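Local coordinates for endoglucanase, family GH5 (PDB 6GL2), which probably hydrolyses beta-1,4-glucosidic linkages in glucans, with mixed-linked glucan and other hemicelluloses as likely substrates, as a family 5 glycoside hydrolase of a marine bacterium, at residues S241-E246 and T250-E255; Y229-F234 and L288-F293; G274-T279 and F293-C298; K262-D267 and R301-I306; V198-A203 and N208-Y213. All blocks are in the same frame, centred on the assembly; numbering follows the deposited sequence. Where two conformers were deposited one is given.

Interaction 1 (S241-E246 and T250-E255); sequences STWGTE and TALLAE
The carbonyl oxygen of Glu246 is gripped twice by Thr250. The backbone N of Thr250 lies 2.8 Å from Glu246 O in a nearly straight bond (N-H...O 171°), the ordinary i to i+4 link of the first helical turn. Thr250 OG1 adds a second bond of 3.0 Å to Glu246 O, arriving from above the carbonyl plane, 39° out of it. This is possible because OG1 stands beside the backbone N of Thr250 (chi1 -59°), which folds the hydroxyl back along the helix. Ahead of this turn Thr245 occupies the N-cap position, and Asp248 OD2 accepts from the backbone N atoms of Gly244 and Thr245, tying the incoming loop to the helix start.

The apolar part of the contact is narrow. Trp243 CZ2 meets the CD2 methyl of Leu252 at 3.9 Å, the two side chains crossing at about a right angle and the methyl approaching the indole obliquely. Thr242, Asp240 and Asp248 are magnesium ligands in a structure of this protein, so the loop that carries Trp243 is also part of a metal site, although no magnesium is bound here. Trp243 is buried between the start of helix 246-266 and helix 284-301, where it meets His290 edge-to-face and packs on Phe293, while Leu252 reaches on to Tyr294 of the same neighbouring helix.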
# COMPACT_ATOMS: atom_id res chain seq x y z
N SER A 241 -21.05 1.98 -14.64
CA SER A 241 -21.29 2.82 -13.46
C SER A 241 -22.20 2.21 -12.46
O SER A 241 -22.44 2.79 -11.40
CB SER A 241 -21.77 4.22 -13.83
OG SER A 241 -23.01 4.15 -14.50
N THR A 242 -22.70 1.02 -12.77
CA THR A 242 -23.51 0.30 -11.88
C THR A 242 -22.80 -0.89 -11.28
O THR A 242 -21.90 -1.47 -11.91
CB THR A 242 -24.85 -0.16 -12.54
OG1 THR A 242 -24.53 -1.08 -13.55
CG2 THR A 242 -25.52 1.02 -13.25
N TRP A 243 -23.18 -1.19 -10.07
CA TRP A 243 -22.66 -2.33 -9.35
C TRP A 243 -23.66 -2.79 -8.37
O TRP A 243 -24.26 -1.97 -7.63
CB TRP A 243 -21.30 -2.00 -8.66
CG TRP A 243 -20.61 -3.21 -8.14
CD1 TRP A 243 -19.64 -3.97 -8.78
CD2 TRP A 243 -20.89 -3.94 -6.88
NE1 TRP A 243 -19.31 -5.03 -8.02
CE2 TRP A 243 -19.99 -5.07 -6.87
CE3 TRP A 243 -21.70 -3.74 -5.75
CZ2 TRP A 243 -20.03 -6.01 -5.85
CZ3 TRP A 243 -21.70 -4.72 -4.72
CH2 TRP A 243 -20.85 -5.80 -4.79
N GLY A 244 -23.86 -4.11 -8.31
CA GLY A 244 -24.59 -4.75 -7.25
C GLY A 244 -25.48 -5.95 -7.61
O GLY A 244 -26.20 -6.41 -6.72
N THR A 245 -25.30 -6.47 -8.82
CA THR A 245 -26.04 -7.73 -9.26
C THR A 245 -25.46 -8.93 -8.50
O THR A 245 -24.35 -8.83 -7.92
CB THR A 245 -25.95 -7.96 -10.74
OG1 THR A 245 -24.60 -8.20 -11.13
CG2 THR A 245 -26.60 -6.80 -11.56
N GLU A 246 -26.15 -10.10 -8.49
CA GLU A 246 -25.52 -11.29 -7.93
C GLU A 246 -24.30 -11.69 -8.70
O GLU A 246 -23.34 -12.18 -8.07
CB GLU A 246 -26.51 -12.46 -7.82
CG GLU A 246 -27.67 -12.15 -6.87
CD GLU A 246 -27.28 -11.54 -5.50
OE1 GLU A 246 -26.37 -12.08 -4.81
OE2 GLU A 246 -27.90 -10.52 -5.09
N THR A 250 -20.79 -12.35 -6.84
CA THR A 250 -20.05 -13.57 -7.15
C THR A 250 -18.63 -13.36 -7.77
O THR A 250 -17.69 -14.03 -7.33
CB THR A 250 -20.93 -14.50 -8.08
OG1 THR A 250 -22.16 -14.81 -7.40
CG2 THR A 250 -20.20 -15.76 -8.47
N ALA A 251 -18.51 -12.47 -8.74
CA ALA A 251 -17.24 -12.19 -9.34
C ALA A 251 -16.26 -11.58 -8.33
O ALA A 251 -15.10 -11.98 -8.31
CB ALA A 251 -17.37 -11.33 -10.54
N LEU A 252 -16.74 -10.72 -7.46
CA LEU A 252 -15.83 -10.12 -6.45
C LEU A 252 -15.42 -11.11 -5.38
O LEU A 252 -14.27 -11.21 -4.99
CB LEU A 252 -16.52 -8.88 -5.88
CG LEU A 252 -15.76 -8.12 -4.82
CD1 LEU A 252 -14.29 -7.83 -5.11
CD2 LEU A 252 -16.51 -6.89 -4.45
N LEU A 253 -16.33 -12.00 -4.99
CA LEU A 253 -16.01 -12.99 -4.02
C LEU A 253 -15.02 -14.00 -4.67
O LEU A 253 -14.13 -14.52 -3.98
CB LEU A 253 -17.24 -13.74 -3.50
CG LEU A 253 -18.20 -12.94 -2.67
CD1 LEU A 253 -19.25 -13.90 -2.10
CD2 LEU A 253 -17.43 -12.24 -1.52
N ALA A 254 -15.13 -14.27 -5.98
CA ALA A 254 -14.21 -15.19 -6.62
C ALA A 254 -12.81 -14.61 -6.62
O ALA A 254 -11.83 -15.29 -6.44
CB ALA A 254 -14.63 -15.49 -8.06
N GLU A 255 -12.69 -13.30 -6.89
CA GLU A 255 -11.39 -12.57 -6.81
C GLU A 255 -10.78 -12.71 -5.43
O GLU A 255 -9.61 -13.07 -5.27
CB GLU A 255 -11.65 -11.10 -7.22
CG GLU A 255 -10.53 -10.10 -6.94
CD GLU A 255 -9.36 -10.27 -7.84
OE1 GLU A 255 -8.34 -9.52 -7.63
OE2 GLU A 255 -9.31 -11.16 -8.78

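Interaction 2 (Y229-F234 and L288-F293); sequences YFPYQF and LAHAEF
One hydrogen bond supplies the polar part of this contact: His290 NE2 donates to the carbonyl oxygen of Phe230 at 2.8 Å, with an N-H...O angle of 158°. His290 CG is anti to its backbone N (chi1 173°), which sends the imidazole out from the helix to Phe230 O. That oxygen lies at the edge of the imidazole, almost in the ring plane, and the bond fixes the ring's rotation while satisfying a donor on a buried side chain. It also indicates that NE2 carries a proton.

The remaining contacts are van der Waals. Phe234 CE2 sits over one face of the imidazole, 3.8 Å from His290 CG; the ring planes are inclined at 46°, so the pair is oblique. The two side chains lie alongside each other, running antiparallel. Pro231, which follows a cis peptide bond, brings its CD to 3.9 Å from His290 NE2. The histidine thus ties the loop after strand 222-227, and the short helix 232-237 that follows, to helix 284-301 of the outer layer of the TIM barrel.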
# COMPACT_ATOMS: atom_id res chain seq x y z
N TYR A 229 -8.57 -3.24 -7.54
CA TYR A 229 -9.64 -2.32 -7.79
C TYR A 229 -10.80 -3.02 -8.58
O TYR A 229 -11.06 -2.71 -9.70
CB TYR A 229 -9.19 -1.12 -8.52
CG TYR A 229 -8.23 -0.15 -7.78
CD1 TYR A 229 -6.87 -0.42 -7.70
CD2 TYR A 229 -8.71 0.95 -7.10
CE1 TYR A 229 -6.03 0.47 -7.09
CE2 TYR A 229 -7.86 1.83 -6.46
CZ TYR A 229 -6.56 1.58 -6.45
OH TYR A 229 -5.75 2.54 -5.82
N PHE A 230 -11.33 -4.03 -7.94
CA PHE A 230 -12.21 -5.02 -8.57
C PHE A 230 -13.67 -4.58 -8.37
O PHE A 230 -14.08 -4.35 -7.28
CB PHE A 230 -12.02 -6.40 -7.94
CG PHE A 230 -12.63 -7.50 -8.78
CD1 PHE A 230 -14.02 -7.67 -8.79
CD2 PHE A 230 -11.88 -8.19 -9.69
CE1 PHE A 230 -14.60 -8.61 -9.65
CE2 PHE A 230 -12.46 -9.15 -10.50
CZ PHE A 230 -13.84 -9.35 -10.49
N PRO A 231 -14.46 -4.50 -9.47
CA PRO A 231 -14.08 -4.77 -10.86
C PRO A 231 -13.61 -3.51 -11.56
O PRO A 231 -14.18 -2.46 -11.32
CB PRO A 231 -15.39 -5.30 -11.49
CG PRO A 231 -16.41 -4.48 -10.76
CD PRO A 231 -15.90 -4.32 -9.35
N TYR A 232 -12.56 -3.59 -12.35
CA TYR A 232 -11.94 -2.39 -12.82
C TYR A 232 -12.82 -1.51 -13.70
O TYR A 232 -12.60 -0.30 -13.82
CB TYR A 232 -10.57 -2.71 -13.48
CG TYR A 232 -10.72 -3.32 -14.83
CD1 TYR A 232 -10.89 -2.53 -15.97
CD2 TYR A 232 -10.75 -4.70 -14.99
CE1 TYR A 232 -11.04 -3.12 -17.22
CE2 TYR A 232 -10.87 -5.30 -16.25
CZ TYR A 232 -11.03 -4.48 -17.34
OH TYR A 232 -11.18 -5.05 -18.62
N GLN A 233 -13.75 -2.13 -14.42
CA GLN A 233 -14.62 -1.36 -15.28
C GLN A 233 -15.47 -0.33 -14.51
O GLN A 233 -15.74 0.76 -14.99
CB GLN A 233 -15.58 -2.32 -15.97
CG GLN A 233 -14.88 -3.25 -16.95
CD GLN A 233 -14.47 -4.57 -16.36
OE1 GLN A 233 -14.37 -4.80 -15.12
NE2 GLN A 233 -14.23 -5.52 -17.31
N PHE A 234 -15.88 -0.72 -13.32
CA PHE A 234 -16.59 0.13 -12.33
C PHE A 234 -15.61 1.00 -11.55
O PHE A 234 -15.83 2.19 -11.38
CB PHE A 234 -17.35 -0.75 -11.41
CG PHE A 234 -18.09 -0.03 -10.35
CD1 PHE A 234 -19.33 0.55 -10.62
CD2 PHE A 234 -17.65 0.09 -9.01
CE1 PHE A 234 -20.05 1.24 -9.66
CE2 PHE A 234 -18.37 0.75 -8.06
CZ PHE A 234 -19.57 1.35 -8.37
N LEU A 288 -21.41 3.13 -2.80
CA LEU A 288 -21.63 2.75 -1.46
C LEU A 288 -21.88 1.24 -1.30
O LEU A 288 -21.31 0.58 -0.38
CB LEU A 288 -22.86 3.50 -0.84
CG LEU A 288 -23.16 3.22 0.61
CD1 LEU A 288 -21.98 3.41 1.58
CD2 LEU A 288 -24.41 4.04 1.04
N ALA A 289 -22.76 0.69 -2.14
CA ALA A 289 -23.02 -0.75 -2.13
C ALA A 289 -21.75 -1.57 -2.36
O ALA A 289 -21.50 -2.52 -1.68
CB ALA A 289 -24.05 -1.15 -3.19
N HIS A 290 -20.96 -1.15 -3.31
CA HIS A 290 -19.70 -1.83 -3.63
C HIS A 290 -18.74 -1.72 -2.42
O HIS A 290 -18.12 -2.72 -2.02
CB HIS A 290 -19.08 -1.15 -4.85
CG HIS A 290 -17.71 -1.67 -5.14
ND1 HIS A 290 -16.58 -1.04 -4.64
CD2 HIS A 290 -17.27 -2.73 -5.92
CE1 HIS A 290 -15.54 -1.67 -5.12
NE2 HIS A 290 -15.94 -2.79 -5.81
N ALA A 291 -18.60 -0.53 -1.79
CA ALA A 291 -17.70 -0.36 -0.64
C ALA A 291 -18.10 -1.26 0.49
O ALA A 291 -17.25 -1.91 1.15
CB ALA A 291 -17.57 1.14 -0.28
N GLU A 292 -19.40 -1.22 0.80
CA GLU A 292 -19.93 -2.05 1.89
C GLU A 292 -19.58 -3.54 1.69
O GLU A 292 -19.14 -4.23 2.59
CB GLU A 292 -21.49 -1.90 1.91
CG GLU A 292 -22.06 -0.62 2.56
CD GLU A 292 -23.54 -0.39 2.35
OE1 GLU A 292 -24.13 -1.10 1.50
OE2 GLU A 292 -24.10 0.56 3.01
N PHE A 293 -19.84 -4.00 0.46
CA PHE A 293 -19.71 -5.44 0.13
C PHE A 293 -18.23 -5.89 0.11
O PHE A 293 -17.81 -6.87 0.64
CB PHE A 293 -20.32 -5.74 -1.22
CG PHE A 293 -20.42 -7.22 -1.52
CD1 PHE A 293 -21.52 -8.02 -1.11
CD2 PHE A 293 -19.37 -7.87 -2.14
CE1 PHE A 293 -21.57 -9.37 -1.41
CE2 PHE A 293 -19.43 -9.27 -2.43
CZ PHE A 293 -20.52 -10.01 -2.04

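Interaction 3 (G274-T279 and F293-C298); sequences GEWGST and FYARAC
The indole of Trp276 and the phenol ring of Tyr294 lie face on face in an offset stack, their planes only 4° apart and the centroid of the six-membered indole ring 4.1 Å from that of the tyrosine. Tyr294 CD1 sits over one face of the indole, toward its rim, 3.4 Å from Trp276 CE3. The side chains run in opposite directions, which carries the phenol end back to the root of the tryptophan: Tyr294 OH is 3.3 Å from Trp276 CB. At the other end Trp276 CH2 approaches the CB methyl of Ala295 at 4.4 Å.

Trp276 CG lies between its backbone N and carbonyl carbon (chi1 67°), turning the indole toward the helix, and Tyr294 CG is anti to its own N (chi1 -169°), projecting the ring inward. The hydroxyl of Tyr294 is hydrogen-bonded to Ser228 O, which holds the ring at its far end, and Trp307 meets Trp276 edge-to-face. This buried stack joins strand 271-276 to the following helix 284-301 within a beta-alpha-beta unit of the TIM barrel.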
# COMPACT_ATOMS: atom_id res chain seq x y z
N GLY A 274 -3.80 -3.25 0.10
CA GLY A 274 -3.24 -1.93 0.47
C GLY A 274 -3.81 -0.82 -0.39
O GLY A 274 -3.74 0.36 0.03
N GLU A 275 -4.49 -1.14 -1.49
CA GLU A 275 -5.32 -0.23 -2.21
C GLU A 275 -6.48 -0.96 -2.82
O GLU A 275 -6.34 -2.09 -3.33
CB GLU A 275 -4.61 0.47 -3.41
CG GLU A 275 -3.38 1.25 -2.99
CD GLU A 275 -2.65 1.86 -4.18
OE1 GLU A 275 -3.17 1.92 -5.30
OE2 GLU A 275 -1.48 2.35 -3.94
N TRP A 276 -7.62 -0.27 -2.85
CA TRP A 276 -8.84 -0.62 -3.58
C TRP A 276 -9.74 0.59 -3.50
O TRP A 276 -9.39 1.58 -2.83
CB TRP A 276 -9.54 -1.85 -2.96
CG TRP A 276 -10.08 -1.57 -1.62
CD1 TRP A 276 -9.38 -1.47 -0.43
CD2 TRP A 276 -11.43 -1.25 -1.29
NE1 TRP A 276 -10.22 -1.13 0.59
CE2 TRP A 276 -11.48 -1.00 0.13
CE3 TRP A 276 -12.61 -1.27 -1.98
CZ2 TRP A 276 -12.69 -0.73 0.80
CZ3 TRP A 276 -13.83 -0.96 -1.34
CH2 TRP A 276 -13.86 -0.75 0.05
N GLY A 277 -10.88 0.54 -4.19
CA GLY A 277 -11.89 1.55 -4.15
C GLY A 277 -12.45 1.84 -5.50
O GLY A 277 -12.17 1.08 -6.44
N SER A 278 -13.33 2.83 -5.57
CA SER A 278 -13.95 3.17 -6.86
C SER A 278 -13.87 4.63 -7.10
O SER A 278 -14.02 5.41 -6.17
CB SER A 278 -15.44 2.68 -6.90
OG SER A 278 -16.16 3.27 -5.85
N THR A 279 -13.71 5.03 -8.32
CA THR A 279 -13.72 6.43 -8.72
C THR A 279 -15.20 6.89 -8.79
O THR A 279 -16.11 6.08 -8.94
CB THR A 279 -13.00 6.58 -10.06
OG1 THR A 279 -12.58 7.96 -10.20
CG2 THR A 279 -13.80 6.07 -11.29
N PHE A 293 -19.84 -4.00 0.46
CA PHE A 293 -19.71 -5.44 0.13
C PHE A 293 -18.23 -5.89 0.11
O PHE A 293 -17.81 -6.87 0.64
CB PHE A 293 -20.32 -5.74 -1.22
CG PHE A 293 -20.42 -7.22 -1.52
CD1 PHE A 293 -21.52 -8.02 -1.11
CD2 PHE A 293 -19.37 -7.87 -2.14
CE1 PHE A 293 -21.57 -9.37 -1.41
CE2 PHE A 293 -19.43 -9.27 -2.43
CZ PHE A 293 -20.52 -10.01 -2.04
N TYR A 294 -17.43 -5.00 -0.52
CA TYR A 294 -15.98 -5.30 -0.63
C TYR A 294 -15.35 -5.42 0.75
O TYR A 294 -14.59 -6.30 1.06
CB TYR A 294 -15.38 -4.21 -1.58
CG TYR A 294 -13.94 -4.49 -2.05
CD1 TYR A 294 -12.91 -4.51 -1.13
CD2 TYR A 294 -13.63 -4.64 -3.38
CE1 TYR A 294 -11.61 -4.76 -1.51
CE2 TYR A 294 -12.32 -4.90 -3.77
CZ TYR A 294 -11.27 -4.90 -2.83
OH TYR A 294 -9.98 -5.16 -3.21
N ALA A 295 -15.60 -4.35 1.57
CA ALA A 295 -14.97 -4.27 2.86
C ALA A 295 -15.41 -5.48 3.75
O ALA A 295 -14.60 -6.11 4.43
CB ALA A 295 -15.26 -2.94 3.56
N ARG A 296 -16.70 -5.80 3.71
CA ARG A 296 -17.27 -6.95 4.47
C ARG A 296 -16.56 -8.24 3.98
O ARG A 296 -16.17 -9.05 4.78
CB ARG A 296 -18.79 -7.02 4.30
CG ARG A 296 -19.48 -8.33 4.73
CD ARG A 296 -21.00 -8.34 4.42
NE ARG A 296 -21.65 -9.50 5.06
CZ ARG A 296 -22.28 -9.46 6.24
NH1 ARG A 296 -22.53 -8.33 6.84
NH2 ARG A 296 -22.75 -10.59 6.75
N ALA A 297 -16.40 -8.38 2.67
CA ALA A 297 -15.82 -9.59 2.08
C ALA A 297 -14.36 -9.77 2.53
O ALA A 297 -13.87 -10.83 2.86
CB ALA A 297 -15.97 -9.63 0.60
N CYS A 298 -13.65 -8.63 2.60
CA CYS A 298 -12.30 -8.66 3.12
C CYS A 298 -12.29 -9.00 4.59
O CYS A 298 -11.50 -9.86 5.03
CB CYS A 298 -11.59 -7.27 2.91
SG CYS A 298 -11.10 -6.97 1.20

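Interaction 4 (K262-D267 and R301-I306); sequences KFIVED and RGICPI
Ile264 reaches across from helix 246-266 to the turn that precedes strand 304-307. Its CB already points toward that turn. From there CG1 stands beside the backbone N (chi1 -60°), and the chain then extends through chi2 172°, so that the CD1 methyl is carried across to the 301-306 segment. CD1 makes the close approaches: it lies 3.5 Å from the carbonyl oxygen of Arg301 and 3.9 Å from CG1 of Ile303. The two isoleucines meet at a slant, with the end methyl of one against the middle of the other's longer branch.

No hydrogen bond crosses between the segments. Arg301 NE, leading away from Ile264, forms a salt bridge with Asp257, and NH1 is also hydrogen-bonded to Ala297 O. Gly302, with positive phi, closes helix 284-301 in a Schellman motif and turns the chain into the strand. The end of helix 246-266 therefore packs, through this methyl, against the turn between helix 284-301 and strand 304-307, the last strand of the TIM barrel.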
# COMPACT_ATOMS: atom_id res chain seq x y z
N LYS A 262 -4.71 -18.79 -2.31
CA LYS A 262 -3.27 -18.84 -2.61
C LYS A 262 -2.50 -18.45 -1.36
O LYS A 262 -1.66 -19.17 -0.89
CB LYS A 262 -2.87 -17.93 -3.77
CG LYS A 262 -1.38 -17.90 -4.05
CD LYS A 262 -1.02 -19.29 -4.61
CE LYS A 262 0.36 -19.46 -5.22
NZ LYS A 262 0.40 -20.87 -5.78
N PHE A 263 -2.73 -17.25 -0.83
CA PHE A 263 -1.87 -16.72 0.23
C PHE A 263 -2.20 -17.23 1.62
O PHE A 263 -1.30 -17.57 2.36
CB PHE A 263 -1.84 -15.19 0.20
CG PHE A 263 -1.31 -14.64 -1.11
CD1 PHE A 263 -0.02 -14.92 -1.47
CD2 PHE A 263 -2.04 -13.79 -1.94
CE1 PHE A 263 0.48 -14.39 -2.65
CE2 PHE A 263 -1.49 -13.22 -3.10
CZ PHE A 263 -0.24 -13.56 -3.45
N ILE A 264 -3.44 -17.10 1.99
CA ILE A 264 -3.86 -17.43 3.33
C ILE A 264 -3.88 -18.96 3.58
O ILE A 264 -3.35 -19.42 4.61
CB ILE A 264 -5.25 -16.83 3.68
CG1 ILE A 264 -5.21 -15.26 3.56
CG2 ILE A 264 -5.71 -17.34 5.09
CD1 ILE A 264 -6.48 -14.52 3.67
N VAL A 265 -4.50 -19.67 2.67
CA VAL A 265 -4.65 -21.16 2.82
C VAL A 265 -3.36 -21.82 2.33
O VAL A 265 -2.61 -22.38 3.14
CB VAL A 265 -5.91 -21.65 2.09
CG1 VAL A 265 -5.98 -23.20 2.11
CG2 VAL A 265 -7.15 -20.99 2.62
N GLU A 266 -3.03 -21.74 1.07
CA GLU A 266 -1.86 -22.48 0.60
C GLU A 266 -0.54 -22.01 1.23
O GLU A 266 0.31 -22.83 1.60
CB GLU A 266 -1.80 -22.47 -0.92
CG GLU A 266 -0.56 -23.12 -1.53
CD GLU A 266 -0.23 -22.60 -2.94
OE1 GLU A 266 -1.15 -22.70 -3.81
OE2 GLU A 266 0.93 -22.07 -3.12
N ASP A 267 -0.31 -20.69 1.34
CA ASP A 267 1.01 -20.15 1.71
C ASP A 267 1.12 -19.83 3.21
O ASP A 267 2.23 -19.48 3.69
CB ASP A 267 1.33 -18.87 0.93
CG ASP A 267 1.54 -19.05 -0.64
OD1 ASP A 267 1.70 -20.15 -1.15
OD2 ASP A 267 1.60 -18.01 -1.35
N ARG A 301 -12.68 -12.65 5.44
CA ARG A 301 -11.51 -13.38 5.08
C ARG A 301 -10.26 -13.03 5.89
O ARG A 301 -9.23 -13.66 5.68
CB ARG A 301 -11.27 -13.25 3.59
CG ARG A 301 -12.34 -13.97 2.77
CD ARG A 301 -12.43 -13.48 1.34
NE ARG A 301 -13.47 -14.22 0.63
CZ ARG A 301 -14.73 -14.10 0.88
NH1 ARG A 301 -15.24 -13.15 1.65
NH2 ARG A 301 -15.58 -14.97 0.27
N GLY A 302 -10.32 -12.02 6.76
CA GLY A 302 -9.16 -11.66 7.56
C GLY A 302 -8.16 -10.79 6.78
O GLY A 302 -7.00 -10.72 7.20
N ILE A 303 -8.59 -10.27 5.68
CA ILE A 303 -7.78 -9.38 4.81
C ILE A 303 -8.06 -7.95 5.26
O ILE A 303 -9.18 -7.54 5.40
CB ILE A 303 -8.18 -9.50 3.35
CG1 ILE A 303 -7.94 -10.95 2.83
CG2 ILE A 303 -7.52 -8.44 2.40
CD1 ILE A 303 -8.51 -11.30 1.47
N CYS A 304 -6.98 -7.16 5.47
CA CYS A 304 -7.15 -5.74 5.87
C CYS A 304 -7.39 -4.88 4.62
O CYS A 304 -6.53 -4.86 3.72
CB CYS A 304 -5.85 -5.22 6.47
SG CYS A 304 -5.79 -3.45 6.75
N PRO A 305 -8.55 -4.24 4.49
CA PRO A 305 -8.83 -3.39 3.34
C PRO A 305 -8.36 -1.94 3.60
O PRO A 305 -8.79 -1.32 4.60
CB PRO A 305 -10.41 -3.43 3.28
CG PRO A 305 -10.81 -3.66 4.71
CD PRO A 305 -9.67 -4.28 5.44
N ILE A 306 -7.71 -1.34 2.62
CA ILE A 306 -7.18 0.06 2.72
C ILE A 306 -7.66 0.83 1.51
O ILE A 306 -7.13 0.67 0.42
CB ILE A 306 -5.66 0.08 2.92
CG1 ILE A 306 -5.17 -0.86 4.01
CG2 ILE A 306 -5.27 1.53 3.17
CD1 ILE A 306 -3.71 -0.73 4.37

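Interaction 5 (V198-A203 and N208-Y213); sequences VSTYAA and NALNDY
The chain leaves strand 196-199, turns through residues 200-203 and returns as helix 207-212, bringing the CA of Tyr201 to 5.7 Å from that of Ala209. The phenol of Tyr213 bridges back to the strand, its OH donating to Val198 O at 2.8 Å from above the carbonyl plane. Because CG is anti to the backbone N (chi1 176°), the ring projects from the helix end toward strand 196-199, and Ser199 O lies at the ring edge, in plane, 3.5 Å from Tyr213 CE1. Val198 CG1 packs beside the same ring atom, Tyr213 CE1, at 3.9 Å.

Strand 196-199, helix 207-212 and strand 222-227 form one beta-alpha-beta unit of the TIM barrel, and the contact closes the strand-to-helix connection of the unit. Thr200 meets Tyr213 at about a right angle: its CG2 methyl comes obliquely to within 3.7 Å of Tyr213 CD1, while its OG1 is hydrogen-bonded to Ser204 O. Ala209 directs its CB into the turn, 4.2 Å from Thr200 CB. A water accepts from Tyr201 N and donates to Ala209 O, both at 2.9 Å, and so links the turn to the helix by its backbone.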
# COMPACT_ATOMS: atom_id res chain seq x y z
N VAL A 198 5.17 -7.13 1.43
CA VAL A 198 5.85 -7.46 0.19
C VAL A 198 4.85 -7.75 -0.89
O VAL A 198 4.09 -8.71 -0.77
CB VAL A 198 6.86 -8.62 0.40
CG1 VAL A 198 7.48 -9.17 -0.87
CG2 VAL A 198 7.95 -8.28 1.43
N SER A 199 4.89 -6.98 -1.95
CA SER A 199 3.94 -7.07 -3.05
C SER A 199 4.31 -8.11 -4.10
O SER A 199 5.44 -8.47 -4.31
CB SER A 199 3.83 -5.74 -3.79
OG SER A 199 5.07 -5.46 -4.42
N THR A 200 3.26 -8.59 -4.79
CA THR A 200 3.44 -9.26 -6.07
C THR A 200 3.86 -8.22 -7.09
O THR A 200 3.89 -7.01 -6.88
CB THR A 200 2.11 -9.87 -6.49
OG1 THR A 200 1.12 -8.83 -6.42
CG2 THR A 200 1.65 -11.04 -5.57
N TYR A 201 4.26 -8.72 -8.27
CA TYR A 201 4.51 -7.85 -9.41
C TYR A 201 3.27 -6.95 -9.58
O TYR A 201 2.18 -7.42 -9.69
CB TYR A 201 4.78 -8.72 -10.64
CG TYR A 201 5.05 -7.89 -11.89
CD1 TYR A 201 4.03 -7.31 -12.61
CD2 TYR A 201 6.33 -7.70 -12.36
CE1 TYR A 201 4.27 -6.54 -13.75
CE2 TYR A 201 6.57 -6.91 -13.49
CZ TYR A 201 5.57 -6.35 -14.19
OH TYR A 201 5.84 -5.56 -15.28
N ALA A 202 3.53 -5.63 -9.62
CA ALA A 202 2.49 -4.63 -9.83
C ALA A 202 1.47 -4.57 -8.71
O ALA A 202 0.40 -3.96 -8.86
CB ALA A 202 1.84 -4.71 -11.19
N ALA A 203 1.71 -5.27 -7.61
CA ALA A 203 0.66 -5.58 -6.61
C ALA A 203 -0.52 -6.25 -7.26
O ALA A 203 -1.65 -6.18 -6.80
CB ALA A 203 0.23 -4.36 -5.80
N ASN A 208 -0.39 -15.47 -12.65
CA ASN A 208 1.05 -15.62 -12.83
C ASN A 208 1.85 -14.85 -11.77
O ASN A 208 2.82 -15.34 -11.22
CB ASN A 208 1.56 -15.25 -14.23
CG ASN A 208 1.04 -13.96 -14.73
OD1 ASN A 208 0.39 -13.17 -13.98
ND2 ASN A 208 1.25 -13.71 -16.00
N ALA A 209 1.30 -13.69 -11.37
CA ALA A 209 1.95 -12.90 -10.32
C ALA A 209 1.82 -13.65 -8.97
O ALA A 209 2.71 -13.73 -8.17
CB ALA A 209 1.30 -11.50 -10.26
N LEU A 210 0.62 -14.24 -8.70
CA LEU A 210 0.38 -15.04 -7.51
C LEU A 210 1.30 -16.27 -7.41
O LEU A 210 1.86 -16.61 -6.37
CB LEU A 210 -1.07 -15.47 -7.45
CG LEU A 210 -1.93 -14.64 -6.53
CD1 LEU A 210 -1.80 -13.15 -6.84
CD2 LEU A 210 -3.37 -15.14 -6.60
N ASN A 211 1.46 -16.92 -8.58
CA ASN A 211 2.17 -18.19 -8.59
C ASN A 211 3.70 -17.98 -8.44
O ASN A 211 4.38 -18.78 -7.79
CB ASN A 211 1.77 -19.00 -9.85
CG ASN A 211 0.27 -19.51 -9.81
OD1 ASN A 211 -0.29 -19.80 -8.72
ND2 ASN A 211 -0.39 -19.65 -10.99
N ASP A 212 4.21 -16.84 -8.98
CA ASP A 212 5.64 -16.57 -8.97
C ASP A 212 6.12 -15.78 -7.76
O ASP A 212 7.33 -15.60 -7.63
CB ASP A 212 6.04 -15.90 -10.26
CG ASP A 212 6.08 -16.88 -11.45
OD1 ASP A 212 5.82 -18.09 -11.26
OD2 ASP A 212 6.32 -16.40 -12.56
N TYR A 213 5.25 -15.40 -6.86
CA TYR A 213 5.62 -14.61 -5.72
C TYR A 213 6.52 -15.37 -4.77
O TYR A 213 6.19 -16.52 -4.41
CB TYR A 213 4.33 -14.30 -5.02
CG TYR A 213 4.44 -13.55 -3.72
CD1 TYR A 213 4.68 -12.20 -3.74
CD2 TYR A 213 4.27 -14.17 -2.49
CE1 TYR A 213 4.75 -11.47 -2.56
CE2 TYR A 213 4.36 -13.45 -1.30
CZ TYR A 213 4.59 -12.06 -1.37
OH TYR A 213 4.61 -11.36 -0.14
O HOH W 1 4.54 -11.55 -8.68

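Interactions 3 and 5 are the buried contacts, each joining a barrel strand to the helix that follows it, but one relies on stacked rings and the other on a tyrosine hydroxyl and a water. Interactions 1, 2 and 4 are only partly buried and involve loops or turns against outer-layer helices. Interactions 2 and 3 share helix 284-301, with their centres about 6 Å apart, and interaction 1 meets both of them along that helix. Interactions 1 and 4 sit near opposite ends of helix 246-266: a capped start next to the magnesium-binding residues and a methyl contact near its end. Interaction 4 touches interaction 5 through Phe263, which meets Tyr213 edge-to-face.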